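Local coordinates for Lactamase_B domain-containing protein (Pontibacter korlensis, PDB 6XFR) that probably hydrolyses the amide bond of beta-lactam antibiotics to give substituted beta-amino acids, using zinc ions held in a class B metallo-beta-lactamase active site, at residues E133-G138 with N145-L150; K154-G159 with K196-S201; L46-W51 with D81-G86. One frame throughout, in Å; residues are numbered along the deposited sequence.

Contact 1 (E133-G138 with N145-L150); sequences EVYFPG and NVVVYL. With EPE (4-(2-hydroxyethyl)-1-piperazine ethanesulfonic acid), chain M.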
ATOM      1  N   GLU B 133      -8.108   2.938 -18.655  1.00 31.20           N
ATOM      2  CA  GLU B 133      -7.290   3.442 -19.743  1.00 26.05           C
ATOM      3  C   GLU B 133      -6.091   2.531 -19.863  1.00 23.40           C
ATOM      4  O   GLU B 133      -5.543   2.090 -18.852  1.00 27.64           O
ATOM      5  CB  GLU B 133      -6.847   4.867 -19.480  1.00 26.47           C
ATOM      6  CG  GLU B 133      -8.038   5.790 -19.319  1.00 40.31           C
ATOM      7  CD  GLU B 133      -7.671   7.224 -18.934  1.00 46.63           C
ATOM      8  OE1 GLU B 133      -6.478   7.496 -18.656  1.00 47.66           O
ATOM      9  OE2 GLU B 133      -8.588   8.083 -18.927  1.00 46.40           O
ATOM     10  N   VAL B 134      -5.735   2.167 -21.079  1.00 23.61           N
ATOM     11  CA  VAL B 134      -4.511   1.422 -21.290  1.00 23.31           C
ATOM     12  C   VAL B 134      -3.595   2.305 -22.117  1.00 25.22           C
ATOM     13  O   VAL B 134      -4.058   3.024 -23.004  1.00 37.46           O
ATOM     14  CB  VAL B 134      -4.785   0.047 -21.923  1.00 22.61           C
ATOM     15  CG1 VAL B 134      -3.544  -0.846 -21.829  1.00 22.44           C
ATOM     16  CG2 VAL B 134      -5.898  -0.604 -21.157  1.00 21.34           C
ATOM     17  N   TYR B 135      -2.318   2.344 -21.766  1.00 25.56           N
ATOM     18  CA  TYR B 135      -1.443   3.329 -22.394  1.00 33.86           C
ATOM     19  C   TYR B 135      -0.043   2.767 -22.597  1.00 28.37           C
ATOM     20  O   TYR B 135       0.448   1.973 -21.783  1.00 27.26           O
ATOM     21  CB  TYR B 135      -1.371   4.616 -21.569  1.00 32.92           C
ATOM     22  CG  TYR B 135      -0.371   5.645 -22.088  1.00 36.05           C
ATOM     23  CD1 TYR B 135      -0.618   6.369 -23.241  1.00 33.73           C
ATOM     24  CD2 TYR B 135       0.804   5.884 -21.419  1.00 32.17           C
ATOM     25  CE1 TYR B 135       0.276   7.312 -23.705  1.00 36.65           C
ATOM     26  CE2 TYR B 135       1.693   6.816 -21.866  1.00 38.97           C
ATOM     27  CZ  TYR B 135       1.431   7.536 -23.011  1.00 38.21           C
ATOM     28  OH  TYR B 135       2.359   8.476 -23.439  1.00 44.53           O
ATOM     29  N   PHE B 136       0.563   3.154 -23.718  1.00 30.51           N
ATOM     30  CA  PHE B 136       1.908   2.728 -24.081  1.00 35.88           C
ATOM     31  C   PHE B 136       2.839   3.910 -23.951  1.00 34.08           C
ATOM     32  O   PHE B 136       2.757   4.829 -24.776  1.00 36.25           O
ATOM     33  CB  PHE B 136       1.962   2.181 -25.512  1.00 32.95           C
ATOM     34  CG  PHE B 136       3.340   1.744 -25.928  1.00 39.89           C
ATOM     35  CD1 PHE B 136       3.955   0.657 -25.300  1.00 33.71           C
ATOM     36  CD2 PHE B 136       4.046   2.449 -26.921  1.00 37.69           C
ATOM     37  CE1 PHE B 136       5.232   0.272 -25.677  1.00 38.41           C
ATOM     38  CE2 PHE B 136       5.318   2.076 -27.298  1.00 39.64           C
ATOM     39  CZ  PHE B 136       5.917   0.988 -26.691  1.00 42.80           C
ATOM     40  N   PRO B 137       3.697   3.964 -22.934  1.00 39.91           N
ATOM     41  CA  PRO B 137       4.626   5.096 -22.777  1.00 39.30           C
ATOM     42  C   PRO B 137       5.960   4.914 -23.478  1.00 41.95           C
ATOM     43  O   PRO B 137       6.768   5.849 -23.485  1.00 41.81           O
ATOM     44  CB  PRO B 137       4.817   5.161 -21.261  1.00 35.64           C
ATOM     45  CG  PRO B 137       4.660   3.746 -20.806  1.00 35.10           C
ATOM     46  CD  PRO B 137       3.664   3.096 -21.735  1.00 37.38           C
ATOM     47  N   GLY B 138       6.204   3.750 -24.060  1.00 39.36           N
ATOM     48  CA  GLY B 138       7.479   3.426 -24.666  1.00 42.41           C
ATOM     49  C   GLY B 138       8.119   2.199 -24.034  1.00 47.66           C
ATOM     50  O   GLY B 138       7.695   1.695 -22.993  1.00 38.08           O
ATOM     51  N   ASN B 145       5.801  -2.984 -22.911  1.00 44.11           N
ATOM     52  CA  ASN B 145       5.104  -2.813 -21.635  1.00 36.03           C
ATOM     53  C   ASN B 145       4.054  -1.700 -21.702  1.00 31.93           C
ATOM     54  O   ASN B 145       4.335  -0.594 -22.173  1.00 37.28           O
ATOM     55  CB  ASN B 145       6.091  -2.502 -20.501  1.00 37.41           C
ATOM     56  CG  ASN B 145       7.158  -1.483 -20.871  1.00 35.22           C
ATOM     57  OD1 ASN B 145       8.293  -1.845 -21.122  1.00 43.71           O
ATOM     58  ND2 ASN B 145       6.779  -0.224 -20.965  1.00 38.48           N
ATOM     59  N   VAL B 146       2.845  -1.973 -21.193  1.00 32.47           N
ATOM     60  CA  VAL B 146       1.800  -0.950 -21.103  1.00 31.62           C
ATOM     61  C   VAL B 146       1.405  -0.740 -19.647  1.00 25.00           C
ATOM     62  O   VAL B 146       1.539  -1.623 -18.799  1.00 24.57           O
ATOM     63  CB  VAL B 146       0.532  -1.265 -21.936  1.00 32.20           C
ATOM     64  CG1 VAL B 146       0.774  -0.997 -23.380  1.00 26.85           C
ATOM     65  CG2 VAL B 146       0.022  -2.680 -21.700  1.00 26.35           C
ATOM     66  N   VAL B 147       0.865   0.442 -19.374  1.00 25.80           N
ATOM     67  CA  VAL B 147       0.304   0.718 -18.063  1.00 24.32           C
ATOM     68  C   VAL B 147      -1.219   0.801 -18.194  1.00 24.53           C
ATOM     69  O   VAL B 147      -1.780   0.842 -19.294  1.00 32.93           O
ATOM     70  CB  VAL B 147       0.900   1.994 -17.413  1.00 32.07           C
ATOM     71  CG1 VAL B 147       2.407   1.960 -17.394  1.00 23.52           C
ATOM     72  CG2 VAL B 147       0.389   3.287 -18.066  1.00 23.57           C
ATOM     73  N   VAL B 148      -1.889   0.746 -17.044  1.00 26.76           N
ATOM     74  CA  VAL B 148      -3.345   0.817 -16.923  1.00 32.18           C
ATOM     75  C   VAL B 148      -3.656   1.853 -15.858  1.00 23.59           C
ATOM     76  O   VAL B 148      -3.081   1.810 -14.769  1.00 22.52           O
ATOM     77  CB  VAL B 148      -3.974  -0.539 -16.532  1.00 24.68           C
ATOM     78  CG1 VAL B 148      -5.463  -0.418 -16.401  1.00 25.50           C
ATOM     79  CG2 VAL B 148      -3.595  -1.608 -17.532  1.00 25.94           C
ATOM     80  N   TYR B 149      -4.537   2.787 -16.173  1.00 24.06           N
ATOM     81  CA  TYR B 149      -4.902   3.842 -15.252  1.00 26.03           C
ATOM     82  C   TYR B 149      -6.388   3.734 -14.997  1.00 28.53           C
ATOM     83  O   TYR B 149      -7.162   3.465 -15.925  1.00 26.47           O
ATOM     84  CB  TYR B 149      -4.552   5.238 -15.777  1.00 30.49           C
ATOM     85  CG  TYR B 149      -4.702   6.369 -14.739  1.00 35.33           C
ATOM     86  CD1 TYR B 149      -3.988   6.343 -13.510  1.00 23.14           C
ATOM     87  CD2 TYR B 149      -5.546   7.475 -14.991  1.00 31.70           C
ATOM     88  CE1 TYR B 149      -4.108   7.369 -12.578  1.00 23.53           C
ATOM     89  CE2 TYR B 149      -5.660   8.516 -14.059  1.00 27.04           C
ATOM     90  CZ  TYR B 149      -4.938   8.440 -12.858  1.00 25.25           C
ATOM     91  OH  TYR B 149      -5.065   9.441 -11.950  1.00 35.41           O
ATOM     92  N   LEU B 150      -6.761   3.828 -13.714  1.00 26.07           N
ATOM     93  CA  LEU B 150      -8.138   4.038 -13.298  1.00 26.40           C
ATOM     94  C   LEU B 150      -8.275   5.526 -12.976  1.00 30.88           C
ATOM     95  O   LEU B 150      -7.789   5.968 -11.919  1.00 37.19           O
ATOM     96  CB  LEU B 150      -8.483   3.176 -12.076  1.00 26.10           C
ATOM     97  CG  LEU B 150      -7.984   1.719 -12.012  1.00 28.01           C
ATOM     98  CD1 LEU B 150      -8.636   0.895 -10.915  1.00 25.62           C
ATOM     99  CD2 LEU B 150      -8.212   1.033 -13.338  1.00 28.13           C
TER
HETATM  100  N1  EPE M 301      -6.219  11.629 -17.570  1.00 50.91           N
HETATM  101  C2  EPE M 301      -5.211  10.742 -18.183  1.00 50.32           C
HETATM  102  C3  EPE M 301      -5.357  10.655 -19.700  1.00 53.10           C
HETATM  103  N4  EPE M 301      -6.726  10.408 -20.110  1.00 56.80           N
HETATM  104  C5  EPE M 301      -7.773  11.113 -19.382  1.00 53.50           C
HETATM  105  C6  EPE M 301      -7.567  11.135 -17.871  1.00 49.77           C
HETATM  106  C7  EPE M 301      -6.982  10.043 -21.502  1.00 56.02           C
HETATM  107  C8  EPE M 301      -8.263   9.221 -21.660  1.00 66.76           C
HETATM  108  O8  EPE M 301      -8.651   9.071 -23.016  1.00 74.80           O
HETATM  109  C9  EPE M 301      -6.005  11.534 -16.124  1.00 55.04           C
HETATM  110  C10 EPE M 301      -5.437  12.807 -15.505  1.00 50.80           C
HETATM  111  S   EPE M 301      -5.032  12.594 -13.749  1.00 54.09           S
HETATM  112  O1S EPE M 301      -5.944  11.686 -13.013  1.00 45.13           O
HETATM  113  O2S EPE M 301      -5.139  13.916 -13.140  1.00 66.57           O
HETATM  114  O3S EPE M 301      -3.646  12.144 -13.663  1.00 47.29           O
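E133 and Y149, and two residues further on Y135 and V147, form the two hydrogen-bonded pairs of an antiparallel hairpin. Four backbone bonds join these residues: Y149 O takes E133 N at 2.9 Å, and V147 N returns to Y135 O at the same 2.9 Å. Between them V134 and V148 make the non-hydrogen-bonded pair, with V148 CA set 3.2 Å from E133 O as a CA-H...O contact.

Past the strand ends, one side chain continues the polar pairing. N145 ND2 donates to G138 O at 2.9 Å; the oxygen lies out of the N145 amide plane and the N-H is bent (135°). OD1 of the same amide is held by the backbone N of G140 and of T142, which fixes the flip of the group.

The apolar contacts fall on both faces. The V134 and V146 side chains cross obliquely; chi1 of -166° puts V134 CG1 anti to the backbone N, where it meets V146 CG2 at 4.0 Å. Y135 CB lies against V147 CG2 on the opposite face. V146 CG1 lies 4.0 Å from F136 CB and near the plane of the F136 ring, at its edge.

On the face of E133 and Y149 a HEPES molecule spans the pair: Y149 OH donates to sulfonate O1S at 2.6 Å, and N4 gives weak bonds to both E133 carboxylate oxygens.

The hairpin loop carries the zinc ligand H141, whose side chain lies about 4 Å from that of N145 (nearest atoms). Strand 123-127 flanks E133 and V134, and strand 155-159 flanks V147 and Y149, so the hairpin lies inside its sheet; helix 181-191 packs on Y135, P137 and V147.

Contact 2 (K154-G159 with K196-S201); sequences KILFGG and KVVVPS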
ATOM      1  N   LYS B 154      -7.971   7.110  -9.397  1.00 34.76           N
ATOM      2  CA  LYS B 154      -6.619   7.649  -9.608  1.00 36.68           C
ATOM      3  C   LYS B 154      -5.531   6.655  -9.187  1.00 35.81           C
ATOM      4  O   LYS B 154      -4.581   6.984  -8.470  1.00 41.42           O
ATOM      5  CB  LYS B 154      -6.451   8.994  -8.896  1.00 37.15           C
ATOM      6  CG  LYS B 154      -7.558   9.984  -9.210  1.00 39.35           C
ATOM      7  CD  LYS B 154      -6.994  11.349  -9.527  1.00 43.77           C
ATOM      8  CE  LYS B 154      -8.060  12.247 -10.079  1.00 50.91           C
ATOM      9  NZ  LYS B 154      -8.541  13.130  -8.975  1.00 62.85           N
ATOM     10  N   ILE B 155      -5.649   5.438  -9.700  1.00 25.57           N
ATOM     11  CA  ILE B 155      -4.725   4.349  -9.433  1.00 21.82           C
ATOM     12  C   ILE B 155      -3.987   4.019 -10.730  1.00 30.65           C
ATOM     13  O   ILE B 155      -4.620   3.727 -11.755  1.00 25.36           O
ATOM     14  CB  ILE B 155      -5.479   3.117  -8.914  1.00 24.30           C
ATOM     15  CG1 ILE B 155      -6.104   3.397  -7.543  1.00 25.96           C
ATOM     16  CG2 ILE B 155      -4.543   1.898  -8.867  1.00 24.88           C
ATOM     17  CD1 ILE B 155      -6.642   2.147  -6.819  1.00 23.11           C
ATOM     18  N   LEU B 156      -2.659   4.044 -10.685  1.00 25.20           N
ATOM     19  CA  LEU B 156      -1.843   3.743 -11.854  1.00 24.44           C
ATOM     20  C   LEU B 156      -1.089   2.438 -11.628  1.00 21.83           C
ATOM     21  O   LEU B 156      -0.277   2.335 -10.704  1.00 28.99           O
ATOM     22  CB  LEU B 156      -0.863   4.873 -12.145  1.00 27.85           C
ATOM     23  CG  LEU B 156       0.167   4.470 -13.191  1.00 30.98           C
ATOM     24  CD1 LEU B 156      -0.475   4.387 -14.567  1.00 21.17           C
ATOM     25  CD2 LEU B 156       1.383   5.445 -13.168  1.00 27.05           C
ATOM     26  N   PHE B 157      -1.376   1.443 -12.451  1.00 20.49           N
ATOM     27  CA  PHE B 157      -0.651   0.173 -12.454  1.00 22.01           C
ATOM     28  C   PHE B 157       0.454   0.221 -13.506  1.00 25.63           C
ATOM     29  O   PHE B 157       0.166   0.372 -14.704  1.00 21.84           O
ATOM     30  CB  PHE B 157      -1.574  -0.997 -12.755  1.00 21.60           C
ATOM     31  CG  PHE B 157      -0.872  -2.292 -12.775  1.00 23.53           C
ATOM     32  CD1 PHE B 157      -0.499  -2.903 -11.580  1.00 30.32           C
ATOM     33  CD2 PHE B 157      -0.570  -2.908 -13.966  1.00 27.06           C
ATOM     34  CE1 PHE B 157       0.173  -4.119 -11.566  1.00 27.22           C
ATOM     35  CE2 PHE B 157       0.106  -4.129 -13.963  1.00 34.05           C
ATOM     36  CZ  PHE B 157       0.469  -4.736 -12.744  1.00 32.89           C
ATOM     37  N   GLY B 158       1.704   0.157 -13.048  1.00 21.18           N
ATOM     38  CA  GLY B 158       2.888   0.278 -13.876  1.00 21.93           C
ATOM     39  C   GLY B 158       3.637  -1.001 -14.172  1.00 23.31           C
ATOM     40  O   GLY B 158       4.669  -0.943 -14.838  1.00 34.05           O
ATOM     41  N   GLY B 159       3.213  -2.139 -13.633  1.00 26.86           N
ATOM     42  CA  GLY B 159       3.854  -3.411 -13.926  1.00 28.45           C
ATOM     43  C   GLY B 159       5.346  -3.364 -13.692  1.00 32.40           C
ATOM     44  O   GLY B 159       5.833  -2.630 -12.819  1.00 34.39           O
ATOM     45  N   LYS B 196      -2.792   8.800  -7.359  1.00 25.96           N
ATOM     46  CA  LYS B 196      -2.642   8.665  -5.913  1.00 27.52           C
ATOM     47  C   LYS B 196      -1.859   7.424  -5.522  1.00 32.49           C
ATOM     48  O   LYS B 196      -1.046   7.473  -4.601  1.00 44.50           O
ATOM     49  CB  LYS B 196      -4.009   8.630  -5.235  1.00 31.48           C
ATOM     50  CG  LYS B 196      -4.833   9.877  -5.390  1.00 31.80           C
ATOM     51  CD  LYS B 196      -5.869   9.948  -4.308  1.00 42.51           C
ATOM     52  CE  LYS B 196      -7.167   9.252  -4.646  1.00 37.49           C
ATOM     53  NZ  LYS B 196      -8.058   9.206  -3.431  1.00 37.34           N
ATOM     54  N   VAL B 197      -2.090   6.305  -6.192  1.00 33.14           N
ATOM     55  CA  VAL B 197      -1.381   5.052  -5.947  1.00 32.20           C
ATOM     56  C   VAL B 197      -0.708   4.638  -7.250  1.00 29.95           C
ATOM     57  O   VAL B 197      -1.305   4.780  -8.329  1.00 21.66           O
ATOM     58  CB  VAL B 197      -2.308   3.910  -5.465  1.00 33.54           C
ATOM     59  CG1 VAL B 197      -1.486   2.729  -4.944  1.00 25.24           C
ATOM     60  CG2 VAL B 197      -3.299   4.379  -4.439  1.00 25.79           C
ATOM     61  N   VAL B 198       0.535   4.151  -7.146  1.00 20.28           N
ATOM     62  CA  VAL B 198       1.287   3.572  -8.263  1.00 18.85           C
ATOM     63  C   VAL B 198       1.696   2.150  -7.893  1.00 26.97           C
ATOM     64  O   VAL B 198       2.382   1.945  -6.880  1.00 32.79           O
ATOM     65  CB  VAL B 198       2.513   4.422  -8.604  1.00 24.06           C
ATOM     66  CG1 VAL B 198       3.386   3.724  -9.683  1.00 18.12           C
ATOM     67  CG2 VAL B 198       2.055   5.842  -9.007  1.00 19.70           C
ATOM     68  N   VAL B 199       1.259   1.170  -8.674  1.00 24.83           N
ATOM     69  CA  VAL B 199       1.462  -0.234  -8.296  1.00 25.69           C
ATOM     70  C   VAL B 199       2.575  -0.813  -9.163  1.00 28.85           C
ATOM     71  O   VAL B 199       2.408  -0.921 -10.383  1.00 23.79           O
ATOM     72  CB  VAL B 199       0.187  -1.065  -8.403  1.00 20.24           C
ATOM     73  CG1 VAL B 199       0.450  -2.408  -7.735  1.00 22.25           C
ATOM     74  CG2 VAL B 199      -0.971  -0.340  -7.739  1.00 20.63           C
ATOM     75  N   PRO B 200       3.704  -1.187  -8.586  1.00 31.25           N
ATOM     76  CA  PRO B 200       4.744  -1.900  -9.327  1.00 28.33           C
ATOM     77  C   PRO B 200       4.461  -3.398  -9.338  1.00 30.22           C
ATOM     78  O   PRO B 200       3.531  -3.900  -8.707  1.00 28.92           O
ATOM     79  CB  PRO B 200       6.005  -1.595  -8.519  1.00 24.90           C
ATOM     80  CG  PRO B 200       5.496  -1.541  -7.110  1.00 27.51           C
ATOM     81  CD  PRO B 200       4.081  -0.953  -7.185  1.00 25.61           C
ATOM     82  N   SER B 201       5.325  -4.127 -10.025  1.00 33.32           N
ATOM     83  CA  SER B 201       5.081  -5.554 -10.079  1.00 37.53           C
ATOM     84  C   SER B 201       5.710  -6.300  -8.921  1.00 30.22           C
ATOM     85  O   SER B 201       5.098  -7.231  -8.394  1.00 30.84           O
ATOM     86  CB  SER B 201       5.617  -6.130 -11.389  1.00 41.52           C
ATOM     87  OG  SER B 201       4.604  -6.059 -12.343  1.00 46.88           O
TER
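K154-G159 and K196-S201 run side by side as neighbouring parallel strands, with 197-200 at the outer end of the five-strand sheet within this chain. Their backbones alternate as donor and acceptor: L156 N meets V197 O at 2.8 Å almost straight (176°), L156 O takes V199 N at 2.8 Å, and G158 N closes on V199 O at 3.0 Å. K154 O starts the series by accepting K196 N at 2.8 Å; K154 and I155 together form a G1 bulge opposite L150.

I155, V197, F157 and V199 share one face of the sheet. F157, whose chi1 of 180° swings the ring away from its own backbone N, brings CD1 to 3.7 Å from V199 CB, the two side chains crossing at a slant, while G159 N covers one ring face. L156 CD2 and V198 CG2 meet more loosely on the other face, at 4.2 Å.

S201 OG lies close beside the G159 backbone, but its polar partner is K83 NZ. The two strands and helix 181-191 between them make a beta-alpha-beta crossover of the metallo-beta-lactamase fold, and the next residues, C160 and H202, both bind the second zinc ion.

Contact 3 (L46-W51 with D81-G86); sequences LIDTGW and DDKLGG. With ZN (zinc ion), chain O; SO4 (sulfate ion), chain X.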
ATOM      1  N   LEU B  46      -9.506  -8.271 -14.976  1.00 26.15           N
ATOM      2  CA  LEU B  46      -8.249  -8.864 -14.565  1.00 28.79           C
ATOM      3  C   LEU B  46      -7.140  -8.093 -15.257  1.00 25.82           C
ATOM      4  O   LEU B  46      -7.137  -7.977 -16.483  1.00 36.28           O
ATOM      5  CB  LEU B  46      -8.215 -10.335 -14.964  1.00 35.75           C
ATOM      6  CG  LEU B  46      -7.426 -11.248 -14.077  1.00 33.04           C
ATOM      7  CD1 LEU B  46      -7.727 -10.855 -12.645  1.00 25.12           C
ATOM      8  CD2 LEU B  46      -7.884 -12.631 -14.391  1.00 31.86           C
ATOM      9  N   ILE B  47      -6.281  -7.467 -14.482  1.00 32.17           N
ATOM     10  CA  ILE B  47      -5.082  -6.835 -15.015  1.00 40.66           C
ATOM     11  C   ILE B  47      -3.917  -7.708 -14.577  1.00 43.56           C
ATOM     12  O   ILE B  47      -3.546  -7.712 -13.393  1.00 43.07           O
ATOM     13  CB  ILE B  47      -4.927  -5.377 -14.559  1.00 39.51           C
ATOM     14  CG1 ILE B  47      -6.199  -4.588 -14.878  1.00 30.56           C
ATOM     15  CG2 ILE B  47      -3.715  -4.735 -15.238  1.00 39.34           C
ATOM     16  CD1 ILE B  47      -6.558  -4.605 -16.297  1.00 27.72           C
ATOM     17  N   ASP B  48      -3.342  -8.429 -15.547  1.00 42.09           N
ATOM     18  CA  ASP B  48      -2.340  -9.466 -15.325  1.00 49.20           C
ATOM     19  C   ASP B  48      -2.959 -10.780 -14.870  1.00 49.19           C
ATOM     20  O   ASP B  48      -3.954 -10.798 -14.133  1.00 48.10           O
ATOM     21  CB  ASP B  48      -1.296  -9.040 -14.300  1.00 51.79           C
ATOM     22  CG  ASP B  48      -0.253  -8.142 -14.895  1.00 68.08           C
ATOM     23  OD1 ASP B  48       0.625  -7.683 -14.131  1.00 74.29           O
ATOM     24  OD2 ASP B  48      -0.326  -7.883 -16.126  1.00 76.83           O
ATOM     25  N   THR B  49      -2.374 -11.880 -15.331  1.00 46.47           N
ATOM     26  CA  THR B  49      -2.686 -13.202 -14.836  1.00 47.49           C
ATOM     27  C   THR B  49      -1.807 -13.472 -13.625  1.00 45.80           C
ATOM     28  O   THR B  49      -0.895 -12.710 -13.314  1.00 49.69           O
ATOM     29  CB  THR B  49      -2.436 -14.238 -15.935  1.00 47.80           C
ATOM     30  OG1 THR B  49      -1.053 -14.161 -16.330  1.00 44.37           O
ATOM     31  CG2 THR B  49      -3.328 -13.981 -17.146  1.00 41.03           C
ATOM     32  N   GLY B  50      -2.035 -14.588 -12.962  1.00 44.59           N
ATOM     33  CA  GLY B  50      -1.078 -15.034 -11.979  1.00 41.88           C
ATOM     34  C   GLY B  50       0.268 -15.302 -12.629  1.00 44.97           C
ATOM     35  O   GLY B  50       0.455 -15.281 -13.841  1.00 42.57           O
ATOM     36  N   TRP B  51       1.237 -15.565 -11.778  1.00 50.10           N
ATOM     37  CA  TRP B  51       2.572 -15.895 -12.238  1.00 46.73           C
ATOM     38  C   TRP B  51       2.576 -17.375 -12.616  1.00 47.74           C
ATOM     39  O   TRP B  51       3.192 -18.224 -11.973  1.00 51.38           O
ATOM     40  CB  TRP B  51       3.561 -15.568 -11.134  1.00 47.36           C
ATOM     41  CG  TRP B  51       4.899 -15.459 -11.589  1.00 47.44           C
ATOM     42  CD1 TRP B  51       5.361 -15.804 -12.806  1.00 47.14           C
ATOM     43  CD2 TRP B  51       6.012 -14.974 -10.842  1.00 51.64           C
ATOM     44  NE1 TRP B  51       6.707 -15.566 -12.877  1.00 55.05           N
ATOM     45  CE2 TRP B  51       7.133 -15.049 -11.683  1.00 51.49           C
ATOM     46  CE3 TRP B  51       6.167 -14.476  -9.548  1.00 56.16           C
ATOM     47  CZ2 TRP B  51       8.399 -14.658 -11.273  1.00 52.39           C
ATOM     48  CZ3 TRP B  51       7.424 -14.088  -9.136  1.00 57.82           C
ATOM     49  CH2 TRP B  51       8.524 -14.182  -9.994  1.00 57.89           C
ATOM     50  N   ASP B  81       6.130 -14.155 -18.497  1.00 46.06           N
ATOM     51  CA  ASP B  81       5.322 -15.148 -17.797  1.00 49.75           C
ATOM     52  C   ASP B  81       4.679 -14.568 -16.543  1.00 47.81           C
ATOM     53  O   ASP B  81       3.540 -14.919 -16.207  1.00 42.39           O
ATOM     54  CB  ASP B  81       6.176 -16.372 -17.453  1.00 57.69           C
ATOM     55  CG  ASP B  81       6.157 -17.456 -18.555  1.00 62.90           C
ATOM     56  OD1 ASP B  81       6.873 -18.468 -18.394  1.00 67.64           O
ATOM     57  OD2 ASP B  81       5.443 -17.307 -19.574  1.00 62.73           O
ATOM     58  N   ASP B  82       5.384 -13.662 -15.841  1.00 58.19           N
ATOM     59  CA  ASP B  82       4.875 -13.110 -14.578  1.00 47.33           C
ATOM     60  C   ASP B  82       3.637 -12.247 -14.776  1.00 43.95           C
ATOM     61  O   ASP B  82       2.825 -12.156 -13.856  1.00 56.97           O
ATOM     62  CB  ASP B  82       5.977 -12.333 -13.820  1.00 42.81           C
ATOM     63  CG  ASP B  82       6.376 -11.001 -14.483  1.00 46.77           C
ATOM     64  OD1 ASP B  82       6.347 -10.877 -15.720  1.00 52.46           O
ATOM     65  OD2 ASP B  82       6.784 -10.067 -13.766  1.00 46.45           O
ATOM     66  N   LYS B  83       3.431 -11.663 -15.955  1.00 40.60           N
ATOM     67  CA  LYS B  83       2.203 -10.924 -16.230  1.00 42.32           C
ATOM     68  C   LYS B  83       1.253 -11.634 -17.187  1.00 49.73           C
ATOM     69  O   LYS B  83       0.105 -11.190 -17.328  1.00 42.84           O
ATOM     70  CB  LYS B  83       2.517  -9.523 -16.798  1.00 37.36           C
ATOM     71  CG  LYS B  83       3.607  -8.731 -16.013  1.00 40.02           C
ATOM     72  CD  LYS B  83       3.112  -8.046 -14.730  1.00 29.03           C
ATOM     73  CE  LYS B  83       3.210  -9.010 -13.537  1.00 41.62           C
ATOM     74  NZ  LYS B  83       2.733  -8.533 -12.205  1.00 47.97           N
ATOM     75  N   LEU B  84       1.665 -12.746 -17.814  1.00 55.79           N
ATOM     76  CA  LEU B  84       0.827 -13.367 -18.842  1.00 53.51           C
ATOM     77  C   LEU B  84       0.862 -14.894 -18.858  1.00 56.65           C
ATOM     78  O   LEU B  84       0.081 -15.492 -19.607  1.00 46.18           O
ATOM     79  CB  LEU B  84       1.261 -12.836 -20.221  1.00 50.59           C
ATOM     80  CG  LEU B  84       0.906 -13.560 -21.504  1.00 51.32           C
ATOM     81  CD1 LEU B  84      -0.478 -13.135 -21.988  1.00 50.88           C
ATOM     82  CD2 LEU B  84       1.970 -13.258 -22.526  1.00 49.45           C
ATOM     83  N   GLY B  85       1.682 -15.544 -18.020  1.00 58.35           N
ATOM     84  CA  GLY B  85       1.830 -16.984 -18.010  1.00 57.83           C
ATOM     85  C   GLY B  85       0.622 -17.762 -17.518  1.00 56.80           C
ATOM     86  O   GLY B  85       0.661 -18.997 -17.496  1.00 62.67           O
ATOM     87  N   GLY B  86      -0.439 -17.077 -17.101  1.00 47.48           N
ATOM     88  CA  GLY B  86      -1.645 -17.771 -16.716  1.00 38.77           C
ATOM     89  C   GLY B  86      -2.742 -17.563 -17.747  1.00 40.27           C
ATOM     90  O   GLY B  86      -3.916 -17.824 -17.467  1.00 41.14           O
TER
HETATM   91 ZN    ZN O 303       8.505  -8.633 -13.865  1.00 58.41          ZN
HETATM   92  S   SO4 X 312       9.881 -12.914 -15.539  1.00110.46           S
HETATM   93  O1  SO4 X 312       9.356 -11.546 -15.460  1.00110.40           O
HETATM   94  O2  SO4 X 312      10.781 -13.108 -14.388  1.00110.90           O
HETATM   95  O3  SO4 X 312      10.600 -13.078 -16.799  1.00111.65           O
HETATM   96  O4  SO4 X 312       8.813 -13.917 -15.543  1.00104.87           O
HETATM   97  O   HOH W   1      10.621  -7.752 -13.574  1.00 24.48           O
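D82, a zinc ligand, lies against the indole of W51. D82 OD2 binds the metal at 2.2 Å, with C160, H202 and a water completing the coordination. D82 CB rests over the face of the indole, 3.6 Å from the centroid of the five-membered ring and 15° off its normal, in a CH-pi contact. CG stands between backbone N and carbonyl carbon (chi1 71°), which carries the carboxylate past the ring to the metal, its plane steeply inclined to the indole. A sulfate, probably from the crystallisation liquor, lies alongside and takes a long, weak bond from D82 N.

Behind this shell, T49 clasps the short helix 81-84. T49 N hydrogen-bonds to K83 O at 3.3 Å, approaching from well above the carbonyl plane. T49 OG1 accepts from G86 N at 3.1 Å and donates to G50 O, so the hydroxyl ties the turn before helix 87-91 to the loop after strand 43-47.

D48 and K83 cross next to T49. A salt bridge from D48 OD1 to K83 NZ is modelled, but both atoms are crowded, so its detail is doubtful. K83 NZ is also hydrogen-bonded to the hydroxyls of S33 and S201, W51 N to S22 OG and W51 O to K24 NZ.

The chemistry is thus layered: the indole face packs on the methylene next to the metal-binding carboxylate, which probably limits how it can swing, while hydroxyl and backbone bonds hold the helix carrying it.

All three contacts are largely buried, but they differ in what holds them. Contacts 1 and 2 belong to one sheet: strands 147-150 and 155-159 are hydrogen-bonded neighbours, V148 O to F157 N at 2.9 Å, so four strands run continuously, and backbone bonds with aliphatic and aromatic side chains do the work. At E133 contact 1 comes near the surface, where the buffer molecule binds. Contact 3 instead joins a loop to a short helix, using a hydroxyl and a ring face, beside a metal ligand. It meets the sheet through I47 against V148 and F157. Contacts 2 and 3 converge on one zinc ion, bound by D82 of contact 3 and by C160 and H202, the residues next to contact 2.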